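Local coordinates for PaaX domain-containing protein, C-domain protein (Mycobacterium tuberculosis, PDB 3KFW) that is of unknown function but, as a member of the PaaX family of transcriptional repressors, probably binds DNA and regulates transcription, at residues E75-P79 and R216-H220; L171-M175 and V187-M191. One frame throughout, in Å; residues are numbered along the deposited sequence. Where two conformers were deposited one is given.

Interaction 1: E75-P79 and R216-H220; sequences EAMRP and RAAYH
The carboxyl end of helix 64-77 meets the flank of helix 212-234 through Met-77 and Arg-216, in a contact that combines a bond to a terminal helix carbonyl with a Met-aromatic contact. Arg-78 is already non-helical, so the carbonyl of Met-77 sits where the chain leaves the helix, and Arg-216 supplies a donor from the facing helix. Its NE lies 3.1 Å from Met-77 O, with an N-H...O angle of 152°, and approaches almost in line with the carbonyl bond but tilted from the guanidinium plane. An arginine suits this place because its chain, extended from CG to NE, spans the gap between the helices, and because its positive charge would be favoured beside the negative end of a helix dipole. The guanidinium is also held elsewhere, NH2 forming a salt bridge with Asp-198. That acid probably offsets the nearby like charge of Arg-78, whose NE is 4.7 Å from Arg-216 NE.

Alongside this polar link runs an apolar one. Met-77, present as selenomethionine, reaches out and bends at its last torsion (chi3 61°), which turns the methyl toward helix 212-234. Its SE stands 4.5 Å from the centroid of the Tyr-219 ring, approaching obliquely at 29° from the normal, while CE comes to 3.8 Å from Tyr-219 CD1. Met-77 CE also meets His-220 CE1 obliquely at 3.7 Å, so the long, unbranched, polarisable side chain ends beside both rings. Met-77 CE also packs on the CG methylene of Arg-216, at 4.1 Å.

Helix 181-195 underlies both partners: Met-77 and Arg-216 rest on Leu-195, and Tyr-219 on Val-192, so the end of helix 64-77 joins the C-terminal helices in one packed group.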
# COMPACT_ATOMS: atom_id res chain seq x y z
N GLU A 75 22.39 14.91 -21.90
CA GLU A 75 21.76 13.64 -22.29
C GLU A 75 20.57 13.27 -21.36
O GLU A 75 19.92 12.22 -21.52
CB GLU A 75 22.82 12.52 -22.41
CG GLU A 75 22.36 11.21 -23.06
CD GLU A 75 21.46 11.41 -24.28
N ALA A 76 20.27 14.15 -20.40
CA ALA A 76 19.08 14.02 -19.54
C ALA A 76 17.97 14.92 -20.08
O ALA A 76 16.79 14.62 -19.91
CB ALA A 76 19.41 14.39 -18.09
N MSE A 77 18.37 16.03 -20.70
CA MSE A 77 17.46 17.00 -21.34
C MSE A 77 17.12 16.58 -22.78
O MSE A 77 16.09 16.96 -23.31
CB MSE A 77 18.12 18.38 -21.39
CG MSE A 77 17.74 19.41 -20.31
SE MSE A 77 18.59 21.13 -20.85
CE MSE A 77 17.68 21.40 -22.61
N ARG A 78 18.03 15.85 -23.41
CA ARG A 78 17.75 15.20 -24.68
C ARG A 78 18.28 13.76 -24.64
O ARG A 78 19.36 13.48 -25.18
CB ARG A 78 18.34 15.97 -25.88
CG ARG A 78 17.44 15.80 -27.10
CD ARG A 78 16.00 15.88 -26.61
NE ARG A 78 15.00 15.40 -27.55
CZ ARG A 78 14.64 14.13 -27.71
NH1 ARG A 78 13.69 13.82 -28.59
NH2 ARG A 78 15.22 13.15 -27.02
N PRO A 79 17.53 12.86 -23.96
CA PRO A 79 17.92 11.47 -23.79
C PRO A 79 17.38 10.68 -24.94
O PRO A 79 16.17 10.66 -25.15
CB PRO A 79 17.20 11.05 -22.51
CG PRO A 79 16.34 12.19 -22.11
CD PRO A 79 16.27 13.13 -23.24
N ARG A 216 13.05 23.88 -24.70
CA ARG A 216 14.37 23.55 -25.24
C ARG A 216 14.96 24.63 -26.18
O ARG A 216 16.15 24.97 -26.02
CB ARG A 216 14.36 22.18 -25.94
CG ARG A 216 14.33 21.07 -24.97
CD ARG A 216 14.08 19.70 -25.58
NE ARG A 216 13.91 18.80 -24.44
CZ ARG A 216 12.72 18.35 -24.01
NH1 ARG A 216 11.62 18.69 -24.69
NH2 ARG A 216 12.65 17.57 -22.91
N ALA A 217 14.18 25.14 -27.14
CA ALA A 217 14.62 26.23 -28.05
C ALA A 217 15.06 27.50 -27.30
O ALA A 217 16.10 28.11 -27.63
CB ALA A 217 13.57 26.56 -29.12
N ALA A 218 14.30 27.87 -26.27
CA ALA A 218 14.56 29.06 -25.49
C ALA A 218 15.82 28.86 -24.66
O ALA A 218 16.61 29.79 -24.50
CB ALA A 218 13.40 29.36 -24.60
N TYR A 219 16.00 27.65 -24.13
CA TYR A 219 17.23 27.36 -23.40
C TYR A 219 18.41 27.36 -24.35
O TYR A 219 19.44 27.96 -24.03
CB TYR A 219 17.18 26.04 -22.61
CG TYR A 219 18.54 25.70 -22.03
CD1 TYR A 219 19.37 24.76 -22.65
CD2 TYR A 219 19.03 26.36 -20.90
CE1 TYR A 219 20.66 24.48 -22.14
CE2 TYR A 219 20.30 26.09 -20.39
CZ TYR A 219 21.10 25.16 -21.01
OH TYR A 219 22.35 24.89 -20.49
N HIS A 220 18.26 26.71 -25.51
CA HIS A 220 19.38 26.65 -26.44
C HIS A 220 19.69 28.02 -27.05
O HIS A 220 20.85 28.29 -27.37
CB HIS A 220 19.21 25.53 -27.47
CG HIS A 220 19.26 24.16 -26.87
ND1 HIS A 220 18.15 23.35 -26.78
CD2 HIS A 220 20.27 23.49 -26.27
CE1 HIS A 220 18.48 22.22 -26.18
NE2 HIS A 220 19.76 22.28 -25.86

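Interaction 2: L171-M175 and V187-M191; sequences LLGDM and VAAAM
Helices 161-177 and 181-195 run antiparallel here, their local axes 9.9 Å apart at closest approach and 162° between directions, with Leu-171 facing Met-191 and Met-175 facing Val-187. They form a helical hairpin, joined by a turn of three residues, and apolar side chains, from alanine to leucine and methionine, fill the seam.

Met-191, modelled as selenomethionine, reaches across the seam. Its chain is extended beyond CG (chi3 173°), which carries the terminal methyl onto the backbone of the other helix. There CE lies 3.3 Å from Leu-171 O, an oxygen that already accepts the helical bond from Met-175 N, and it touches Leu-172 CD2 at 3.9 Å and Met-175 CB at 4.1 Å. Val-187 plays a similar part one turn earlier: its CG1 branch packs at 3.9 Å on Met-175 CB, while CG2 faces the CB of Asp-174, so the beta-branched residue uses both methyls. Of the Asp-174 side chain it is the methylene, not the carboxylate, that meets the valine.

From the opposite helix, Leu-171 sends CD2 to Ala-190 CB, 3.5 Å away, a close fit in which the alanine's lone methyl meets one branch of the leucine. Met-175, also selenomethionine, has CG anti to its backbone N (chi1 -168°) and then bends twice, which curls its methyl over the start of the facing segment and brings Met-175 CE to within 4.1 Å of Ala-188 CB. Alanines suit these sites because their short side chains let the larger residues opposite come in against the helix.

No hydrogen bond or salt bridge crosses between the two segments. The hairpin is held here by dispersion and by burial of apolar surface, so specificity here probably rests on how the shapes fit.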
# COMPACT_ATOMS: atom_id res chain seq x y z
N LEU A 171 6.86 30.09 -17.92
CA LEU A 171 8.30 30.29 -18.12
C LEU A 171 8.68 30.88 -19.49
O LEU A 171 9.63 31.67 -19.56
CB LEU A 171 9.05 28.98 -17.89
CG LEU A 171 9.09 28.51 -16.44
CD1 LEU A 171 9.56 27.09 -16.36
CD2 LEU A 171 9.92 29.40 -15.54
N LEU A 172 7.97 30.49 -20.56
CA LEU A 172 8.11 31.12 -21.89
C LEU A 172 7.76 32.63 -21.82
O LEU A 172 8.56 33.46 -22.23
CB LEU A 172 7.30 30.35 -23.00
CG LEU A 172 7.87 28.93 -23.35
CD1 LEU A 172 6.89 27.90 -23.99
CD2 LEU A 172 9.24 28.93 -24.13
N GLY A 173 6.57 32.96 -21.27
CA GLY A 173 6.18 34.35 -20.91
C GLY A 173 7.21 35.11 -20.05
O GLY A 173 7.47 36.30 -20.29
N ASP A 174 7.82 34.43 -19.07
CA ASP A 174 8.86 35.02 -18.22
C ASP A 174 10.11 35.42 -19.04
O ASP A 174 10.65 36.53 -18.84
CB ASP A 174 9.28 34.04 -17.11
CG ASP A 174 8.27 33.94 -15.94
OD1 ASP A 174 7.28 34.73 -15.88
OD2 ASP A 174 8.47 33.06 -15.05
N MSE A 175 10.58 34.51 -19.92
CA MSE A 175 11.65 34.82 -20.88
C MSE A 175 11.28 35.99 -21.82
O MSE A 175 12.00 37.00 -21.87
CB MSE A 175 12.05 33.57 -21.68
CG MSE A 175 13.39 33.69 -22.52
SE MSE A 175 14.94 33.99 -21.34
CE MSE A 175 15.70 32.17 -21.27
N VAL A 187 15.64 33.02 -15.57
CA VAL A 187 14.61 32.26 -16.28
C VAL A 187 15.13 30.95 -16.92
O VAL A 187 14.48 29.91 -16.83
CB VAL A 187 13.93 33.10 -17.34
CG1 VAL A 187 13.04 32.22 -18.11
CG2 VAL A 187 13.15 34.25 -16.67
N ALA A 188 16.29 31.00 -17.56
CA ALA A 188 16.92 29.78 -18.06
C ALA A 188 17.17 28.69 -17.00
O ALA A 188 16.86 27.50 -17.26
CB ALA A 188 18.22 30.12 -18.74
N ALA A 189 17.76 29.05 -15.85
CA ALA A 189 17.90 28.10 -14.74
C ALA A 189 16.51 27.56 -14.32
O ALA A 189 16.38 26.38 -13.98
CB ALA A 189 18.66 28.71 -13.52
N ALA A 190 15.45 28.36 -14.37
CA ALA A 190 14.11 27.79 -14.07
C ALA A 190 13.70 26.74 -15.10
O ALA A 190 13.08 25.71 -14.75
CB ALA A 190 13.03 28.88 -13.94
N MSE A 191 14.03 27.01 -16.37
CA MSE A 191 13.63 26.16 -17.48
C MSE A 191 14.37 24.85 -17.45
O MSE A 191 13.81 23.81 -17.82
CB MSE A 191 13.90 26.82 -18.83
CG MSE A 191 12.81 27.77 -19.27
SE MSE A 191 13.35 28.72 -20.91
CE MSE A 191 11.60 29.51 -21.11

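From the N terminus, the chain passes helix 64-77, whose end supplies the first half of interaction 1, and then builds the four-stranded antiparallel sheet with its helix 100-112. Next comes the helical hairpin of 161-177 and 181-195, where interaction 2 closes a short loop. Only afterwards does helix 212-234 return to complete interaction 1, so the hairpin is nested within that much longer loop. The two contacts also touch: Ala-218 CB packs 3.7 Å from the SE of Met-191, setting helix 212-234 against the hairpin. Together they tie the end of helix 64-77 to the three C-terminal helices, with the sheet lying in the intervening sequence.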